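Long-range contacts in enoyl-CoA hydratase subunit I (Geobacillus kaustophilus, PDB 2PBP), which probably catalyses the reversible hydration of enoyl-CoA thioesters in fatty-acid beta-oxidation: residues A[5-10]-A[31-36]; A[16-21]-A[39-44]; A[128-133]-A[158-163]. All blocks are in the same frame, centred on the assembly; numbering follows the deposited sequence.

Contact 1: residues A[5-10]-A[31-36]; sequences VSIAAR and RQMVAE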
# COMPACT_ATOMS: atom_id res chain seq x y z
N VAL A 5 36.73 -0.27 0.82
CA VAL A 5 37.52 0.64 0.01
C VAL A 5 36.67 1.43 -0.98
O VAL A 5 37.17 2.34 -1.64
CB VAL A 5 38.62 -0.11 -0.77
CG1 VAL A 5 39.61 -0.72 0.20
CG2 VAL A 5 37.99 -1.19 -1.64
N SER A 6 35.39 1.08 -1.09
CA SER A 6 34.50 1.77 -2.02
C SER A 6 33.34 2.49 -1.34
O SER A 6 32.61 3.24 -1.99
CB SER A 6 33.95 0.77 -3.05
OG SER A 6 35.00 0.14 -3.75
N ILE A 7 33.16 2.26 -0.05
CA ILE A 7 32.08 2.91 0.69
C ILE A 7 32.58 3.39 2.05
O ILE A 7 33.65 3.00 2.50
CB ILE A 7 30.88 1.95 0.90
CG1 ILE A 7 31.29 0.71 1.71
CG2 ILE A 7 30.33 1.51 -0.45
CD1 ILE A 7 31.24 0.90 3.22
N ALA A 8 31.78 4.24 2.69
CA ALA A 8 32.10 4.77 4.01
C ALA A 8 30.84 4.71 4.85
O ALA A 8 29.81 5.28 4.48
CB ALA A 8 32.59 6.21 3.89
N ALA A 9 30.91 4.00 5.98
CA ALA A 9 29.76 3.87 6.86
C ALA A 9 29.96 4.61 8.17
O ALA A 9 31.08 4.71 8.67
CB ALA A 9 29.48 2.39 7.13
N ARG A 10 28.87 5.13 8.72
CA ARG A 10 28.91 5.87 9.97
C ARG A 10 27.54 5.82 10.62
O ARG A 10 26.55 5.46 9.99
CB ARG A 10 29.32 7.32 9.74
CG ARG A 10 28.33 8.15 8.92
CD ARG A 10 28.90 9.53 8.61
NE ARG A 10 28.02 10.33 7.77
CZ ARG A 10 26.95 10.99 8.20
NH1 ARG A 10 26.62 10.96 9.49
NH2 ARG A 10 26.21 11.68 7.35
N ARG A 31 30.57 -5.05 -9.63
CA ARG A 31 30.28 -6.17 -8.74
C ARG A 31 30.96 -5.97 -7.39
O ARG A 31 30.40 -6.32 -6.35
CB ARG A 31 30.73 -7.50 -9.36
CG ARG A 31 29.96 -7.91 -10.61
CD ARG A 31 30.22 -9.38 -10.93
NE ARG A 31 31.64 -9.66 -11.09
CZ ARG A 31 32.36 -9.34 -12.15
NH1 ARG A 31 31.79 -8.72 -13.18
NH2 ARG A 31 33.66 -9.63 -12.19
N GLN A 32 32.15 -5.38 -7.40
CA GLN A 32 32.89 -5.15 -6.15
C GLN A 32 32.16 -4.14 -5.26
O GLN A 32 32.03 -4.35 -4.06
CB GLN A 32 34.30 -4.64 -6.46
CG GLN A 32 35.14 -4.31 -5.23
CD GLN A 32 35.24 -5.47 -4.26
OE1 GLN A 32 35.32 -6.63 -4.67
NE2 GLN A 32 35.26 -5.16 -2.97
N MET A 33 31.69 -3.06 -5.87
CA MET A 33 30.96 -2.02 -5.13
C MET A 33 29.69 -2.60 -4.51
O MET A 33 29.40 -2.37 -3.34
CB MET A 33 30.60 -0.86 -6.07
CG MET A 33 29.69 0.20 -5.47
SD MET A 33 30.42 1.15 -4.11
CE MET A 33 31.08 2.57 -5.02
N VAL A 34 28.93 -3.35 -5.31
CA VAL A 34 27.70 -3.96 -4.81
C VAL A 34 27.98 -4.88 -3.63
O VAL A 34 27.25 -4.86 -2.64
CB VAL A 34 26.98 -4.75 -5.93
CG1 VAL A 34 25.76 -5.48 -5.37
CG2 VAL A 34 26.57 -3.80 -7.05
N ALA A 35 29.03 -5.69 -3.73
CA ALA A 35 29.38 -6.61 -2.66
C ALA A 35 29.65 -5.84 -1.36
O ALA A 35 29.23 -6.27 -0.29
CB ALA A 35 30.60 -7.44 -3.04
N GLU A 36 30.35 -4.72 -1.46
CA GLU A 36 30.65 -3.92 -0.28
C GLU A 36 29.37 -3.33 0.31
O GLU A 36 29.19 -3.28 1.53
CB GLU A 36 31.64 -2.80 -0.61
CG GLU A 36 33.06 -3.31 -0.86
CD GLU A 36 34.06 -2.19 -1.03
OE1 GLU A 36 34.09 -1.28 -0.18
OE2 GLU A 36 34.84 -2.23 -2.01

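Contact 2: residues A[16-21]-A[39-44]; sequences GIIELA and AAVEAF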
# COMPACT_ATOMS: atom_id res chain seq x y z
N GLY A 16 21.91 4.43 10.61
CA GLY A 16 23.16 3.99 10.02
C GLY A 16 23.23 4.57 8.62
O GLY A 16 22.28 4.47 7.85
N ILE A 17 24.36 5.21 8.31
CA ILE A 17 24.54 5.82 7.00
C ILE A 17 25.62 5.10 6.18
O ILE A 17 26.71 4.82 6.68
CB ILE A 17 24.95 7.32 7.12
CG1 ILE A 17 23.94 8.08 7.98
CG2 ILE A 17 25.05 7.95 5.74
CD1 ILE A 17 22.47 8.09 7.52
N ILE A 18 25.29 4.79 4.93
CA ILE A 18 26.25 4.16 4.04
C ILE A 18 26.41 5.11 2.86
O ILE A 18 25.47 5.35 2.10
CB ILE A 18 25.75 2.79 3.55
CG1 ILE A 18 25.66 1.82 4.73
CG2 ILE A 18 26.70 2.25 2.49
CD1 ILE A 18 24.87 0.54 4.46
N GLU A 19 27.60 5.66 2.72
CA GLU A 19 27.89 6.60 1.64
C GLU A 19 28.79 5.95 0.60
O GLU A 19 29.90 5.53 0.91
CB GLU A 19 28.57 7.85 2.22
CG GLU A 19 29.16 8.79 1.18
CD GLU A 19 29.88 9.97 1.81
OE1 GLU A 19 30.43 9.81 2.93
OE2 GLU A 19 29.92 11.06 1.19
N LEU A 20 28.29 5.85 -0.63
CA LEU A 20 29.10 5.28 -1.71
C LEU A 20 30.25 6.28 -1.85
O LEU A 20 30.01 7.48 -1.99
CB LEU A 20 28.29 5.19 -3.01
CG LEU A 20 26.94 4.47 -2.88
CD1 LEU A 20 26.36 4.23 -4.26
CD2 LEU A 20 27.13 3.16 -2.14
N ALA A 21 31.48 5.78 -1.81
CA ALA A 21 32.65 6.65 -1.86
C ALA A 21 33.59 6.53 -3.05
O ALA A 21 34.81 6.49 -2.88
CB ALA A 21 33.44 6.48 -0.56
N ALA A 39 27.51 -6.06 2.16
CA ALA A 39 28.17 -6.36 3.43
C ALA A 39 27.85 -5.28 4.47
O ALA A 39 27.52 -5.60 5.61
CB ALA A 39 29.67 -6.46 3.22
N ALA A 40 27.94 -4.02 4.06
CA ALA A 40 27.67 -2.91 4.98
C ALA A 40 26.20 -2.89 5.41
O ALA A 40 25.90 -2.69 6.59
CB ALA A 40 28.04 -1.59 4.32
N VAL A 41 25.30 -3.09 4.46
CA VAL A 41 23.87 -3.08 4.77
C VAL A 41 23.48 -4.24 5.69
O VAL A 41 22.72 -4.06 6.64
CB VAL A 41 23.01 -3.13 3.49
CG1 VAL A 41 21.54 -3.28 3.86
CG2 VAL A 41 23.22 -1.86 2.68
N GLU A 42 24.00 -5.44 5.41
CA GLU A 42 23.67 -6.58 6.25
C GLU A 42 24.21 -6.38 7.67
O GLU A 42 23.60 -6.82 8.64
CB GLU A 42 24.20 -7.88 5.64
CG GLU A 42 23.53 -8.24 4.31
CD GLU A 42 23.87 -9.63 3.83
OE1 GLU A 42 24.98 -10.12 4.14
OE2 GLU A 42 23.04 -10.24 3.12
N ALA A 43 25.35 -5.71 7.78
CA ALA A 43 25.95 -5.45 9.09
C ALA A 43 25.02 -4.55 9.91
O ALA A 43 24.73 -4.83 11.07
CB ALA A 43 27.30 -4.79 8.92
N PHE A 44 24.56 -3.46 9.30
CA PHE A 44 23.65 -2.54 9.99
C PHE A 44 22.30 -3.22 10.25
O PHE A 44 21.65 -2.95 11.26
CB PHE A 44 23.41 -1.28 9.15
CG PHE A 44 24.48 -0.22 9.29
CD1 PHE A 44 25.21 -0.08 10.47
CD2 PHE A 44 24.72 0.68 8.25
CE1 PHE A 44 26.15 0.94 10.61
CE2 PHE A 44 25.65 1.71 8.38
CZ PHE A 44 26.37 1.84 9.57

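Contact 3: residues A[128-133]-A[158-163]; sequences FGFPEV and EWLWTG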
# COMPACT_ATOMS: atom_id res chain seq x y z
N PHE A 128 16.73 9.79 -12.75
CA PHE A 128 16.66 8.33 -12.70
C PHE A 128 16.46 7.79 -14.11
O PHE A 128 15.71 8.37 -14.90
CB PHE A 128 15.48 7.90 -11.83
CG PHE A 128 15.50 8.46 -10.44
CD1 PHE A 128 16.10 7.76 -9.40
CD2 PHE A 128 14.93 9.70 -10.17
CE1 PHE A 128 16.12 8.27 -8.11
CE2 PHE A 128 14.94 10.23 -8.88
CZ PHE A 128 15.54 9.52 -7.85
N GLY A 129 17.12 6.69 -14.43
CA GLY A 129 16.95 6.13 -15.76
C GLY A 129 17.65 4.80 -15.96
O GLY A 129 18.46 4.38 -15.13
N PHE A 130 17.32 4.15 -17.07
CA PHE A 130 17.90 2.85 -17.43
C PHE A 130 18.48 2.95 -18.84
O PHE A 130 17.83 2.57 -19.81
CB PHE A 130 16.82 1.77 -17.39
CG PHE A 130 16.37 1.42 -16.00
CD1 PHE A 130 17.26 0.87 -15.09
CD2 PHE A 130 15.06 1.66 -15.60
CE1 PHE A 130 16.85 0.55 -13.79
CE2 PHE A 130 14.64 1.35 -14.31
CZ PHE A 130 15.54 0.80 -13.41
N PRO A 131 19.71 3.46 -18.95
CA PRO A 131 20.36 3.61 -20.25
C PRO A 131 20.91 2.30 -20.82
O PRO A 131 21.46 2.29 -21.92
CB PRO A 131 21.46 4.63 -19.96
CG PRO A 131 21.87 4.26 -18.57
CD PRO A 131 20.54 4.04 -17.88
N GLU A 132 20.75 1.21 -20.07
CA GLU A 132 21.25 -0.10 -20.51
C GLU A 132 20.84 -0.47 -21.93
O GLU A 132 21.63 -1.03 -22.68
CB GLU A 132 20.79 -1.22 -19.56
CG GLU A 132 21.47 -1.22 -18.21
CD GLU A 132 20.65 -0.54 -17.14
OE1 GLU A 132 19.98 0.47 -17.45
OE2 GLU A 132 20.68 -1.00 -15.98
N VAL A 133 19.60 -0.16 -22.29
CA VAL A 133 19.10 -0.49 -23.62
C VAL A 133 19.95 0.11 -24.75
O VAL A 133 20.10 -0.49 -25.81
CB VAL A 133 17.63 -0.05 -23.80
CG1 VAL A 133 17.50 1.46 -23.66
CG2 VAL A 133 17.10 -0.51 -25.15
N GLU A 158 8.05 2.65 -21.82
CA GLU A 158 8.49 3.89 -22.43
C GLU A 158 9.90 4.20 -21.92
O GLU A 158 10.83 4.43 -22.70
CB GLU A 158 7.53 5.03 -22.05
CG GLU A 158 7.73 6.32 -22.83
CD GLU A 158 6.85 7.45 -22.32
OE1 GLU A 158 5.65 7.22 -22.11
OE2 GLU A 158 7.37 8.57 -22.14
N TRP A 159 10.07 4.18 -20.61
CA TRP A 159 11.37 4.47 -20.02
C TRP A 159 12.43 3.40 -20.27
O TRP A 159 13.59 3.72 -20.54
CB TRP A 159 11.23 4.70 -18.51
CG TRP A 159 10.35 5.87 -18.19
CD1 TRP A 159 9.04 5.83 -17.81
CD2 TRP A 159 10.71 7.25 -18.27
NE1 TRP A 159 8.56 7.11 -17.65
CE2 TRP A 159 9.56 8.00 -17.93
CE3 TRP A 159 11.89 7.93 -18.61
CZ2 TRP A 159 9.56 9.40 -17.91
CZ3 TRP A 159 11.89 9.32 -18.59
CH2 TRP A 159 10.73 10.04 -18.24
N LEU A 160 12.03 2.14 -20.17
CA LEU A 160 12.96 1.03 -20.37
C LEU A 160 13.43 0.88 -21.82
O LEU A 160 14.60 0.58 -22.06
CB LEU A 160 12.31 -0.28 -19.89
CG LEU A 160 12.03 -0.34 -18.39
CD1 LEU A 160 11.09 -1.49 -18.08
CD2 LEU A 160 13.35 -0.49 -17.63
N TRP A 161 12.53 1.12 -22.77
CA TRP A 161 12.87 1.00 -24.19
C TRP A 161 13.70 2.16 -24.74
O TRP A 161 14.52 1.97 -25.63
CB TRP A 161 11.60 0.87 -25.03
CG TRP A 161 10.99 -0.51 -25.07
CD1 TRP A 161 11.54 -1.68 -24.62
CD2 TRP A 161 9.73 -0.85 -25.66
NE1 TRP A 161 10.70 -2.73 -24.90
CE2 TRP A 161 9.59 -2.26 -25.54
CE3 TRP A 161 8.72 -0.12 -26.28
CZ2 TRP A 161 8.46 -2.94 -26.02
CZ3 TRP A 161 7.60 -0.79 -26.76
CH2 TRP A 161 7.48 -2.19 -26.63
N THR A 162 13.48 3.37 -24.20
CA THR A 162 14.20 4.56 -24.68
C THR A 162 15.45 4.92 -23.89
O THR A 162 16.37 5.55 -24.43
CB THR A 162 13.28 5.80 -24.67
OG1 THR A 162 12.92 6.13 -23.32
CG2 THR A 162 12.02 5.53 -25.47
N GLY A 163 15.49 4.53 -22.62
CA GLY A 163 16.64 4.83 -21.79
C GLY A 163 16.71 6.30 -21.38
O GLY A 163 17.73 6.76 -20.90
O HOH W 1 15.08 5.09 -18.60
O HOH W 2 16.95 0.10 -20.41

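Contact 1: residues A[5-10]-A[31-36]
The carboxylate of Glu36 is gripped by four donors, three of them from the chain that leads into the edge strand 7-12. The site lies in the N-terminal beta-alpha-beta region of the crotonase fold, where helix 31-46 packs against the first beta hairpin, and it illustrates how a buried acid can anchor an irregular chain end. OE1 takes two consecutive amides. Ser6 N reaches Glu36 OE1 on its syn side at 2.8 Å with a fairly straight N-H...O angle of 155°. Val5 N meets Glu36 OE1 at 3.0 Å from above the carboxylate plane and makes a more bent bond. The other oxygen is held from opposite faces: Ser6 OG donates to Glu36 OE2 from one at 2.9 Å, and Gln32 NE2, one helical turn earlier, reaches the anti side from the other, nearly straight and with OE2 close to the plane of the Gln32 amide. With donors on both oxygens the carboxylate can hardly rotate, and the pattern is consistent with a charged glutamate whose negative charge is spread over neutral N-H and O-H groups.

The Glu36 chain is extended beyond CG (chi2 -173°), which carries the carboxylate from the helix to the loop residues just before strand 7-12, alongside Ile7 CG1. Met33, bent at chi2 (66°) and again at chi3, brings its thioether against Ser6 and Ile7. There Met33 SD lies 3.7 Å from Ile7 CG2, while Met33 CE sits 3.5 Å from Ser6 O, a carbonyl that also takes a backbone hydrogen bond from Ala21, just past strand 15-20.

Contact 2: residues A[16-21]-A[39-44]
Ile18 projects from strand 16-20 toward helix 39-44, and its CD1 methyl settles between Ala40, Val41 and Phe44. The two elements run almost exactly antiparallel, with 9.5 Å between their axes, and all six touching residues are buried. The conformation of the isoleucine explains the fit: with chi1 at -65° CG1 stands beside the backbone N, and the nearly extended chi2 of 166° sends CD1 outward to the helix. Ile18 CD1 meets Ala40 CB at 3.8 Å and Val41 CG2 at 3.4 Å, the second closer than usual carbon-carbon contact. Ile18 and Val41 cross at about a right angle; the valine branch that takes the contact, CG2, is the one anti to the carbonyl carbon and beside its own N. The short side chain of Ala40 leaves the helix backbone within reach of the same methyl.

In Phe44, CG likewise lies anti to the carbonyl carbon and beside the backbone N, which swings the ring to the strand at Gly16-Ile18. Its side chain slides past Ile18 in the reverse direction, and Phe44 CE2 lies 3.7 Å from Ile18 CG1 near the plane of the ring. Ile17 O also stands at this edge, in plane, where the aromatic C-H groups carry a slight positive charge. Over one face comes Gly16 CA, 4.0 Å from the Phe44 ring centroid and 19° off the normal, a CH-pi contact displaced toward the rim. Gly16 has no side chain, and the ring lies directly against its CA. The ring also touches Ala9 and Gln11 of strand 7-12 and Ile53 of strand 52-57. This is the apolar strand-helix interface of a beta-alpha-beta unit, formed here by strand 15-20, helix 31-46 and strand 52-57 of the crotonase fold.

Contact 3: residues A[128-133]-A[158-163]
Where helix 153-162 of the crotonase fold ends, Gly163 turns out of the helix with positive phi (74°) and rests against the loop that follows strand 127-129. Gly163 CA approaches Phe130 O at 3.2 Å in a CA-H...O contact. With no side chain, Gly163 fits closely against Phe130, Pro131 and Val133.

Phe130 and Leu160 lie side by side and point the same way. Leu160 CD2 meets Phe130 CD2 at 3.4 Å, obliquely to the ring, which also stacks with Phe111; both side chains touch Leu147 of helix 143-151. Val133, in turn, sets its methyl groups against the carbonyls of the last helical turn. With chi1 at 62°, Val133 CG1 stands between the backbone N and carbonyl carbon, 3.4 Å from Leu160 O, while Val133 CG2 lies 3.6 Å from Trp161 O.

Two waters carry the polar links. One accepts from Phe130 N and donates to Trp159 O at 2.8 Å, the same carbonyl that receives the helical bond from Gly163 N. The other donates to Phe130 O at 2.7 Å and to Leu160 O, and takes a longer bond from Val133 N. The helix end and the loop therefore share their hydrogen bonds through solvent rather than directly. The chemistry implies a junction in which carbon-to-carbon and carbon-to-carbonyl contacts bring the segments together, while two waters bridge Phe130 N and O and Val133 N to Trp159 O and Leu160 O.

Contacts 1 and 2 form one continuous region, with centres 8 Å apart. Both use helix 31-46, contact 1 its first turns and contact 2 later ones, and they reach the adjacent antiparallel strands 7-12 and 15-20 of the six-stranded sheet. Their segments alternate along the chain. The helix meets the start of strand 7-12 and the residues before it through Glu36 and Met33, and strand 15-20 through apolar packing. Contact 3 comes later in the sequence, with its centre about 25 Å and 27 Å from theirs, and touches neither. It joins the loop after strand 127-129, of the separate four-stranded sheet, to the end of helix 153-162. The three thus sample two sheets of a single crotonase-type fold.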